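Local coordinates for protein MJ1225 (Methanocaldococcus jannaschii, PDB 3KH5) that binds AMP and ADP through four CBS motifs and is a putative archaeal homologue of the gamma subunit of AMP-activated protein kinase, at residues A[21-26]-A[55-60]; A[28-31]-A[37-40]; A[67-72]-A[87-92]. One frame throughout, in Å; residues are numbered along the deposited sequence.

The three contacts show how CBS motifs build nucleotide sites from short helices, strands and loops. Interactions 1 and 2 share helix 23-33, and their centres lie about 9 Å apart; Ile57 CG1 of the first packs on Met30 SD of the second at 4.2 Å. Interaction 3 lies about 8 Å from interaction 1, centre to centre, and joins it through Phe60 and through Asp56 OD1, 3.6 Å from Glu91 CG. Interactions 2 and 3 are about 16 Å apart between centres. All three touch the same ADP (chain D): Asp56 grips its ribose, Arg37 its terminal phosphate, and Glu91 lies beside its ribose hydroxyls. Interaction 2 also reaches a second ADP, and interaction 3 holds an AMP.

Interaction 1 of 3, residues A[21-26]-A[55-60]; sequences TTIRKA and MDIVDF. With ADP (adenosine-5'-diphosphate), chain D.
Ile23 packs on Ile57 and Phe60, a purely apolar meeting that joins the first helix of a CBS motif to the helix that carries the ribose-binding aspartate. The CB atom of Ile23 points toward helix 54-63, and from there the side chain divides. CG2, anti to the backbone N, meets Ile57 CD1 at 4.2 Å and Phe60 CE2 at 4.1 Å. CG1 takes the other branch and, with chi2 at 160°, carries CD1 outward over one face of the Phe60 ring, where it rests 4.0 Å from CE1. The two branches thus sit on different parts of the same ring, and Ile23 and Phe60 approach from opposite directions. Ile57 bends toward the contact only at its end.

One turn before Phe60, Asp56 takes the ribose of ADP (chain D) with both carboxylate oxygens: O3' donates to OD1 at 2.6 Å and O2' to OD2 at 2.6 Å. This paired grip is consistent with the ribose-binding aspartate known from other nucleotide-binding CBS motifs. Thr53 N also bonds to OD2, while Lys66 forms a salt bridge with OD1, which probably steadies the negative charge. On the first segment, Thr22 is the N-cap, its OG1 accepting from Lys25 N at 3.0 Å.

Beyond the two helices, Leu69 of helix 68-73 touches both Ile23 and Phe60, Ile23 also touches Ile89, and helices 167-177 and 196-203, which fall in the range of CBS 3, pack on Val58.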
# COMPACT_ATOMS: atom_id res chain seq x y z
N THR A 21 -5.63 17.80 9.96
CA THR A 21 -6.71 16.92 9.52
C THR A 21 -6.72 15.71 10.45
O THR A 21 -5.67 15.13 10.73
CB THR A 21 -6.49 16.47 8.06
OG1 THR A 21 -6.38 17.62 7.21
CG2 THR A 21 -7.64 15.60 7.56
N THR A 22 -7.90 15.34 10.96
CA THR A 22 -8.00 14.17 11.85
C THR A 22 -7.70 12.89 11.10
O THR A 22 -7.89 12.82 9.88
CB THR A 22 -9.40 14.03 12.50
OG1 THR A 22 -10.38 13.81 11.47
CG2 THR A 22 -9.78 15.26 13.31
N ILE A 23 -7.25 11.87 11.83
CA ILE A 23 -7.12 10.52 11.29
C ILE A 23 -8.43 10.05 10.62
O ILE A 23 -8.39 9.51 9.51
CB ILE A 23 -6.67 9.51 12.39
CG1 ILE A 23 -5.23 9.81 12.83
CG2 ILE A 23 -6.80 8.06 11.90
CD1 ILE A 23 -4.84 9.25 14.20
N ARG A 24 -9.57 10.27 11.29
CA ARG A 24 -10.89 9.90 10.72
C ARG A 24 -11.08 10.53 9.34
O ARG A 24 -11.43 9.82 8.39
CB ARG A 24 -12.08 10.27 11.65
CG ARG A 24 -13.48 9.80 11.10
CD ARG A 24 -14.71 10.25 11.94
NE ARG A 24 -16.01 9.94 11.29
CZ ARG A 24 -16.83 8.94 11.63
NH1 ARG A 24 -16.52 8.11 12.62
NH2 ARG A 24 -17.98 8.77 10.97
N LYS A 25 -10.86 11.84 9.23
CA LYS A 25 -11.03 12.57 7.97
C LYS A 25 -10.04 12.10 6.90
O LYS A 25 -10.38 12.05 5.71
CB LYS A 25 -10.92 14.09 8.18
CG LYS A 25 -11.17 14.96 6.93
CD LYS A 25 -12.66 15.12 6.62
CE LYS A 25 -12.89 15.95 5.36
NZ LYS A 25 -14.34 16.06 5.01
N ALA A 26 -8.81 11.79 7.31
CA ALA A 26 -7.80 11.23 6.41
C ALA A 26 -8.26 9.89 5.84
O ALA A 26 -8.10 9.64 4.64
CB ALA A 26 -6.46 11.08 7.13
N MET A 55 -0.93 1.59 5.15
CA MET A 55 -0.03 0.85 6.03
C MET A 55 0.15 1.53 7.37
O MET A 55 0.24 0.86 8.40
CB MET A 55 1.32 0.64 5.36
CG MET A 55 1.36 -0.63 4.55
SD MET A 55 1.48 -2.05 5.65
CE MET A 55 0.01 -2.93 5.07
N ASP A 56 0.19 2.86 7.37
CA ASP A 56 0.24 3.61 8.62
C ASP A 56 -1.03 3.40 9.44
O ASP A 56 -0.99 3.37 10.67
CB ASP A 56 0.40 5.10 8.33
CG ASP A 56 1.72 5.42 7.68
OD1 ASP A 56 2.76 5.05 8.26
OD2 ASP A 56 1.71 6.06 6.61
N ILE A 57 -2.16 3.26 8.74
CA ILE A 57 -3.44 3.01 9.38
C ILE A 57 -3.46 1.60 9.96
O ILE A 57 -3.96 1.39 11.07
CB ILE A 57 -4.65 3.19 8.41
CG1 ILE A 57 -4.71 4.61 7.83
CG2 ILE A 57 -5.98 2.79 9.09
CD1 ILE A 57 -4.96 5.73 8.86
N VAL A 58 -2.92 0.64 9.22
CA VAL A 58 -2.79 -0.75 9.69
C VAL A 58 -1.89 -0.85 10.94
O VAL A 58 -2.15 -1.64 11.85
CB VAL A 58 -2.31 -1.70 8.56
CG1 VAL A 58 -1.95 -3.09 9.09
CG2 VAL A 58 -3.38 -1.82 7.49
N ASP A 59 -0.83 -0.04 10.96
CA ASP A 59 0.05 0.13 12.12
C ASP A 59 -0.75 0.64 13.34
O ASP A 59 -0.77 0.01 14.40
CB ASP A 59 1.15 1.12 11.70
CG ASP A 59 2.25 1.29 12.73
OD1 ASP A 59 2.00 1.16 13.94
OD2 ASP A 59 3.39 1.60 12.31
N PHE A 60 -1.41 1.78 13.14
CA PHE A 60 -2.31 2.41 14.11
C PHE A 60 -3.37 1.46 14.68
O PHE A 60 -3.65 1.49 15.88
CB PHE A 60 -2.97 3.60 13.40
CG PHE A 60 -4.05 4.28 14.19
CD1 PHE A 60 -3.75 5.01 15.34
CD2 PHE A 60 -5.37 4.25 13.74
CE1 PHE A 60 -4.76 5.66 16.05
CE2 PHE A 60 -6.38 4.89 14.45
CZ PHE A 60 -6.08 5.60 15.60
PB ADP D . 4.89 1.80 -0.32
O1B ADP D . 5.80 0.62 -0.32
O2B ADP D . 3.54 1.51 -1.18
O3B ADP D . 5.54 3.13 -0.96
PA ADP D . 3.23 1.46 1.72
O1A ADP D . 3.36 0.22 2.52
O2A ADP D . 1.89 2.35 1.99
O3A ADP D . 4.46 2.26 1.13
O5' ADP D . 3.74 2.25 3.07
C5' ADP D . 4.75 1.75 4.00
C4' ADP D . 5.34 2.89 4.90
O4' ADP D . 6.20 3.72 4.05
C3' ADP D . 4.30 3.83 5.54
O3' ADP D . 4.72 4.14 6.87
C2' ADP D . 4.34 5.07 4.64
O2' ADP D . 3.98 6.27 5.35
C1' ADP D . 5.81 5.11 4.24
N9 ADP D . 6.00 5.84 2.96
C8 ADP D . 5.36 5.69 1.79
N7 ADP D . 5.85 6.56 0.90
C5 ADP D . 6.81 7.26 1.50
C6 ADP D . 7.66 8.28 1.11
N6 ADP D . 7.62 8.76 -0.13
N1 ADP D . 8.53 8.77 2.01
C2 ADP D . 8.59 8.31 3.25
N3 ADP D . 7.79 7.33 3.65
C4 ADP D . 6.90 6.80 2.81

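Interaction 2 of 3, residues A[28-31]-A[37-40]; sequences MTMN and RLPV. With ADP (adenosine-5'-diphosphate), chain B; ADP (adenosine-5'-diphosphate), chain D.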
# COMPACT_ATOMS: atom_id res chain seq x y z
N MET A 28 -11.42 8.86 5.49
CA MET A 28 -12.54 9.12 4.58
C MET A 28 -11.99 9.61 3.25
O MET A 28 -12.45 9.19 2.19
CB MET A 28 -13.47 10.18 5.18
CG MET A 28 -14.27 9.72 6.38
SD MET A 28 -14.89 11.09 7.39
CE MET A 28 -15.89 12.01 6.20
N THR A 29 -10.98 10.48 3.32
CA THR A 29 -10.29 10.97 2.14
C THR A 29 -9.73 9.78 1.34
O THR A 29 -9.94 9.68 0.12
CB THR A 29 -9.20 12.00 2.52
OG1 THR A 29 -9.78 13.02 3.35
CG2 THR A 29 -8.61 12.65 1.28
N MET A 30 -9.05 8.86 2.03
CA MET A 30 -8.50 7.64 1.42
C MET A 30 -9.56 6.81 0.73
O MET A 30 -9.44 6.49 -0.45
CB MET A 30 -7.82 6.76 2.47
CG MET A 30 -6.45 7.21 2.89
SD MET A 30 -5.67 5.97 3.92
CE MET A 30 -4.78 5.03 2.69
N ASN A 31 -10.58 6.44 1.50
CA ASN A 31 -11.65 5.58 1.02
C ASN A 31 -12.44 6.20 -0.12
O ASN A 31 -12.83 5.50 -1.05
CB ASN A 31 -12.60 5.19 2.16
CG ASN A 31 -12.18 3.92 2.85
OD1 ASN A 31 -11.01 3.55 2.83
ND2 ASN A 31 -13.14 3.23 3.46
N ARG A 37 -2.49 6.66 -0.76
CA ARG A 37 -1.23 7.34 -0.41
C ARG A 37 -1.45 8.85 -0.41
O ARG A 37 -1.63 9.45 -1.47
CB ARG A 37 -0.12 6.96 -1.40
CG ARG A 37 1.24 7.64 -1.16
CD ARG A 37 2.21 7.43 -2.34
NE ARG A 37 2.26 6.03 -2.75
CZ ARG A 37 3.10 5.12 -2.27
NH1 ARG A 37 4.01 5.45 -1.36
NH2 ARG A 37 3.04 3.87 -2.72
N LEU A 38 -1.44 9.45 0.77
CA LEU A 38 -1.75 10.88 0.91
C LEU A 38 -0.60 11.73 1.47
O LEU A 38 -0.27 11.61 2.66
CB LEU A 38 -3.00 11.09 1.78
CG LEU A 38 -4.32 10.40 1.43
CD1 LEU A 38 -5.37 10.71 2.49
CD2 LEU A 38 -4.83 10.79 0.05
N PRO A 39 -0.01 12.60 0.62
CA PRO A 39 0.92 13.62 1.11
C PRO A 39 0.24 14.53 2.12
O PRO A 39 -0.93 14.89 1.97
CB PRO A 39 1.28 14.42 -0.15
CG PRO A 39 1.08 13.47 -1.26
CD PRO A 39 -0.10 12.64 -0.86
N VAL A 40 0.99 14.86 3.17
CA VAL A 40 0.54 15.81 4.16
C VAL A 40 1.29 17.12 3.88
O VAL A 40 2.52 17.14 3.81
CB VAL A 40 0.75 15.29 5.60
CG1 VAL A 40 0.14 16.24 6.62
CG2 VAL A 40 0.12 13.90 5.76
PB ADP B . -0.87 3.93 -3.94
O1B ADP B . -2.22 4.55 -3.96
O2B ADP B . -0.95 2.33 -3.68
O3B ADP B . 0.04 4.47 -2.74
PA ADP B . -0.37 3.17 -6.55
O1A ADP B . -1.65 2.41 -6.53
O2A ADP B . 0.28 3.65 -7.99
O3A ADP B . -0.04 4.16 -5.29
O5' ADP B . -1.28 4.51 -6.89
C5' ADP B . -2.62 4.51 -7.48
C4' ADP B . -2.72 5.42 -8.74
O4' ADP B . -3.30 6.74 -8.47
C3' ADP B . -1.31 5.65 -9.29
O3' ADP B . -1.29 5.43 -10.71
C2' ADP B . -0.96 7.10 -8.95
O2' ADP B . -0.51 7.72 -10.16
C1' ADP B . -2.26 7.76 -8.47
N9 ADP B . -2.24 8.39 -7.08
C8 ADP B . -1.78 7.83 -5.96
N7 ADP B . -1.94 8.67 -4.94
C5 ADP B . -2.51 9.78 -5.40
C6 ADP B . -2.91 10.98 -4.82
N6 ADP B . -2.74 11.19 -3.51
N1 ADP B . -3.47 11.93 -5.60
C2 ADP B . -3.64 11.73 -6.90
N3 ADP B . -3.27 10.59 -7.48
C4 ADP B . -2.70 9.60 -6.76
PB ADP D . 4.89 1.80 -0.32
O1B ADP D . 5.80 0.62 -0.32
O2B ADP D . 3.54 1.51 -1.18
O3B ADP D . 5.54 3.13 -0.96
PA ADP D . 3.23 1.46 1.72
O1A ADP D . 3.36 0.22 2.52
O2A ADP D . 1.89 2.35 1.99
O3A ADP D . 4.46 2.26 1.13
O5' ADP D . 3.74 2.25 3.07
C5' ADP D . 4.75 1.75 4.00
C4' ADP D . 5.34 2.89 4.90
O4' ADP D . 6.20 3.72 4.05
C3' ADP D . 4.30 3.83 5.54
O3' ADP D . 4.72 4.14 6.87
C2' ADP D . 4.34 5.07 4.64
O2' ADP D . 3.98 6.27 5.35
C1' ADP D . 5.81 5.11 4.24
N9 ADP D . 6.00 5.84 2.96
C8 ADP D . 5.36 5.69 1.79
N7 ADP D . 5.85 6.56 0.90
C5 ADP D . 6.81 7.26 1.50
C6 ADP D . 7.66 8.28 1.11
N6 ADP D . 7.62 8.76 -0.13
N1 ADP D . 8.53 8.77 2.01
C2 ADP D . 8.59 8.31 3.25
N3 ADP D . 7.79 7.33 3.65
C4 ADP D . 6.90 6.80 2.81
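Segments 28-31 and 37-40, on helix 23-33 and strand 37-41 of a CBS motif, come nearest in their backbones at Met30 and Arg37, whose CA atoms are 7.5 Å apart. The strand pairs antiparallel with strand 48-53, and the helix packs against it through Leu38, whose side chain points toward the helix. Leu38 CD1 is the touching atom: it lies 3.7 Å from Met30 CG and 4.0 Å from Thr29 CG2. Both pairs cross obliquely, seating the CD1 methyl between two successive helix residues. Thr29 turns its CG2 to this apolar face because that methyl is anti to the backbone N (OG1 chi1 -52°), while its hydroxyl bonds back to the carbonyl oxygen of Lys25.

Arg37 goes the other way, its CB pointing away from the helix. Its chain is extended as far as CD and then bent at chi3 (-47°), which brings the guanidinium to the terminal phosphate of ADP (chain D). NH1 donates to O3B of this ADP at 2.8 Å, and NH2 donates to its O2B at 2.9 Å and its O3B at 3.1 Å. The two NH2 bonds are bent, near 136°, whereas the NH1 bond is straighter; O3B lies at the edge of the guanidinium, near its plane. Arg37 NE also lies 2.7 Å from O3B of ADP (chain B), a doubtful placement because this oxygen crowds Arg37 CB. On the backbone side, Arg37 O accepts from N6 of ADP (chain B) at 2.9 Å, which would favour an amino group at this position of the base.

One residue therefore touches two nucleotides, its guanidinium probably balancing phosphate charge, while Leu38 packs the strand on the helix.

Interaction 3 of 3, residues A[67-72]-A[87-92]; sequences YNLIRE and REIMEE. With AMP (adenosine monophosphate), chain F; ADP (adenosine-5'-diphosphate), chain D.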
# COMPACT_ATOMS: atom_id res chain seq x y z
N TYR A 67 -0.15 1.98 17.26
CA TYR A 67 -1.30 1.44 17.99
C TYR A 67 -1.41 1.97 19.42
O TYR A 67 -2.50 1.99 20.00
CB TYR A 67 -1.26 -0.08 18.01
CG TYR A 67 -2.36 -0.69 18.85
CD1 TYR A 67 -3.69 -0.60 18.46
CD2 TYR A 67 -2.06 -1.36 20.04
CE1 TYR A 67 -4.71 -1.15 19.23
CE2 TYR A 67 -3.07 -1.92 20.82
CZ TYR A 67 -4.39 -1.81 20.41
OH TYR A 67 -5.40 -2.36 21.17
N ASN A 68 -0.29 2.39 19.99
CA ASN A 68 -0.31 2.88 21.36
C ASN A 68 -1.00 4.24 21.54
O ASN A 68 -1.25 4.67 22.67
CB ASN A 68 1.09 2.85 21.99
CG ASN A 68 1.32 1.60 22.84
OD1 ASN A 68 0.79 0.52 22.55
ND2 ASN A 68 2.11 1.75 23.90
N LEU A 69 -1.34 4.89 20.43
CA LEU A 69 -2.24 6.05 20.48
C LEU A 69 -3.64 5.63 20.92
O LEU A 69 -4.26 6.31 21.74
CB LEU A 69 -2.28 6.79 19.13
CG LEU A 69 -2.99 8.16 19.12
CD1 LEU A 69 -2.30 9.16 20.07
CD2 LEU A 69 -3.04 8.75 17.71
N ILE A 70 -4.13 4.51 20.39
CA ILE A 70 -5.40 3.92 20.82
C ILE A 70 -5.27 3.37 22.25
O ILE A 70 -5.95 3.86 23.16
CB ILE A 70 -5.87 2.78 19.86
CG1 ILE A 70 -6.19 3.34 18.46
CG2 ILE A 70 -7.11 2.06 20.43
CD1 ILE A 70 -6.29 2.27 17.37
N ARG A 71 -4.38 2.39 22.44
CA ARG A 71 -4.35 1.59 23.68
C ARG A 71 -4.00 2.38 24.96
O ARG A 71 -4.56 2.11 26.03
CB ARG A 71 -3.47 0.33 23.55
CG ARG A 71 -3.58 -0.65 24.76
CD ARG A 71 -3.02 -2.06 24.50
NE ARG A 71 -4.07 -3.04 24.18
CZ ARG A 71 -3.85 -4.28 23.73
NH1 ARG A 71 -2.61 -4.72 23.55
NH2 ARG A 71 -4.87 -5.08 23.47
N GLU A 72 -3.10 3.35 24.83
CA GLU A 72 -2.60 4.08 26.00
C GLU A 72 -3.25 5.43 26.22
O GLU A 72 -3.84 5.68 27.28
CB GLU A 72 -1.09 4.27 25.90
CG GLU A 72 -0.28 3.04 26.18
CD GLU A 72 -0.40 2.58 27.62
OE1 GLU A 72 -0.15 3.40 28.53
OE2 GLU A 72 -0.74 1.40 27.83
N ARG A 87 -1.02 14.29 12.05
CA ARG A 87 0.40 14.49 12.38
C ARG A 87 0.88 13.50 13.45
O ARG A 87 2.07 13.18 13.50
CB ARG A 87 0.70 15.95 12.77
CG ARG A 87 0.36 16.31 14.20
CD ARG A 87 0.38 17.81 14.43
NE ARG A 87 -0.33 18.12 15.66
CZ ARG A 87 -0.75 19.34 16.02
NH1 ARG A 87 -0.52 20.39 15.24
NH2 ARG A 87 -1.39 19.50 17.17
N GLU A 88 -0.04 12.97 14.26
CA GLU A 88 0.33 11.98 15.28
C GLU A 88 0.81 10.64 14.70
O GLU A 88 1.57 9.94 15.36
CB GLU A 88 -0.81 11.74 16.29
CG GLU A 88 -1.07 12.90 17.26
CD GLU A 88 0.00 13.06 18.35
OE1 GLU A 88 0.78 12.12 18.60
OE2 GLU A 88 0.05 14.16 18.96
N ILE A 89 0.36 10.29 13.50
CA ILE A 89 0.69 8.99 12.91
C ILE A 89 1.30 9.02 11.50
O ILE A 89 1.62 7.97 10.94
CB ILE A 89 -0.53 7.99 12.93
CG1 ILE A 89 -1.68 8.48 12.04
CG2 ILE A 89 -0.99 7.73 14.37
CD1 ILE A 89 -2.67 7.38 11.65
N MET A 90 1.46 10.21 10.93
CA MET A 90 2.08 10.32 9.61
C MET A 90 3.58 10.03 9.66
O MET A 90 4.22 10.20 10.70
CB MET A 90 1.82 11.71 9.01
CG MET A 90 2.61 12.84 9.66
SD MET A 90 2.19 14.45 8.96
CE MET A 90 3.32 15.54 9.83
N GLU A 91 4.13 9.58 8.54
CA GLU A 91 5.57 9.53 8.41
C GLU A 91 6.10 10.92 8.05
O GLU A 91 5.57 11.58 7.15
CB GLU A 91 5.96 8.48 7.38
CG GLU A 91 5.73 7.06 7.91
CD GLU A 91 6.68 6.72 9.05
OE1 GLU A 91 7.90 6.91 8.85
OE2 GLU A 91 6.22 6.26 10.12
N GLU A 92 7.10 11.38 8.80
CA GLU A 92 7.79 12.64 8.49
C GLU A 92 9.11 12.27 7.80
O GLU A 92 9.35 11.08 7.58
CB GLU A 92 7.99 13.47 9.76
CG GLU A 92 6.70 13.66 10.57
CD GLU A 92 6.86 14.61 11.75
OE1 GLU A 92 6.45 14.24 12.87
OE2 GLU A 92 7.39 15.72 11.55
P AMP F . 0.72 11.31 26.50
O1P AMP F . 2.05 11.93 26.71
O2P AMP F . 0.09 11.67 25.05
O3P AMP F . -0.36 11.86 27.58
O5' AMP F . 0.72 9.72 26.67
C5' AMP F . -0.30 8.95 26.04
C4' AMP F . 0.07 7.45 25.96
O4' AMP F . -0.18 6.96 24.61
C3' AMP F . 1.53 7.11 26.26
O3' AMP F . 1.63 5.77 26.78
C2' AMP F . 2.20 7.22 24.89
O2' AMP F . 3.29 6.29 24.80
C1' AMP F . 1.09 6.79 23.92
N9 AMP F . 1.06 7.63 22.69
C8 AMP F . 0.71 8.91 22.61
N7 AMP F . 0.80 9.32 21.34
C5 AMP F . 1.19 8.28 20.61
C6 AMP F . 1.45 8.10 19.25
N6 AMP F . 1.30 9.11 18.40
N1 AMP F . 1.85 6.89 18.82
C2 AMP F . 2.00 5.88 19.67
N3 AMP F . 1.76 6.02 20.97
C4 AMP F . 1.36 7.21 21.46
PB ADP D . 4.89 1.80 -0.32
O1B ADP D . 5.80 0.62 -0.32
O2B ADP D . 3.54 1.51 -1.18
O3B ADP D . 5.54 3.13 -0.96
PA ADP D . 3.23 1.46 1.72
O1A ADP D . 3.36 0.22 2.52
O2A ADP D . 1.89 2.35 1.99
O3A ADP D . 4.46 2.26 1.13
O5' ADP D . 3.74 2.25 3.07
C5' ADP D . 4.75 1.75 4.00
C4' ADP D . 5.34 2.89 4.90
O4' ADP D . 6.20 3.72 4.05
C3' ADP D . 4.30 3.83 5.54
O3' ADP D . 4.72 4.14 6.87
C2' ADP D . 4.34 5.07 4.64
O2' ADP D . 3.98 6.27 5.35
C1' ADP D . 5.81 5.11 4.24
N9 ADP D . 6.00 5.84 2.96
C8 ADP D . 5.36 5.69 1.79
N7 ADP D . 5.85 6.56 0.90
C5 ADP D . 6.81 7.26 1.50
C6 ADP D . 7.66 8.28 1.11
N6 ADP D . 7.62 8.76 -0.13
N1 ADP D . 8.53 8.77 2.01
C2 ADP D . 8.59 8.31 3.25
N3 ADP D . 7.79 7.33 3.65
C4 ADP D . 6.90 6.80 2.81
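Leu69 packs at its tip on Glu88 and Ile89, and together these residues make part of an AMP site in a tandem-CBS fold, where helix 68-73 faces the loop ahead of strand 97-98. At the start of the first segment, Tyr67 provides the carbonyl oxygen that receives Arg71 N at 3.1 Å, and its hydroxyl lies over one face of the Arg71 guanidinium, offset toward its rim. Next comes Asn68, whose CB approaches N3 of the adenine at 3.4 Å.

Leu69 then carries the contact. With CG anti to the backbone N (chi1 -170°), its two methyls part and span base and protein at once: CD1 lies over a face of the adenine, 3.4 Å from N7, while CD2 reaches the second segment and rests 4.0 Å from Glu88 CB and equally close to Ile89 CG2. Its side chain crosses those of both partners at about a right angle. Ile70 turns to Phe60 and helix 78-81, and Phe60 also touches Ile89, joining the site to helix 54-63. Glu72 closes the walk beside the ribose, its CB 3.1 Å from O4' of AMP.

Just ahead of Tyr67, Lys66 reaches across to the loop, bonding to Ile89 O and forming a salt bridge with Glu91, whose CG lies near the ribose hydroxyls of ADP (chain D). Glu88 grips the adenine amine twice, its chain bent at chi2 to bring the carboxylate round: N6 of AMP donates to Glu88 OE1 at 3.1 Å and to Glu88 O at 3.2 Å.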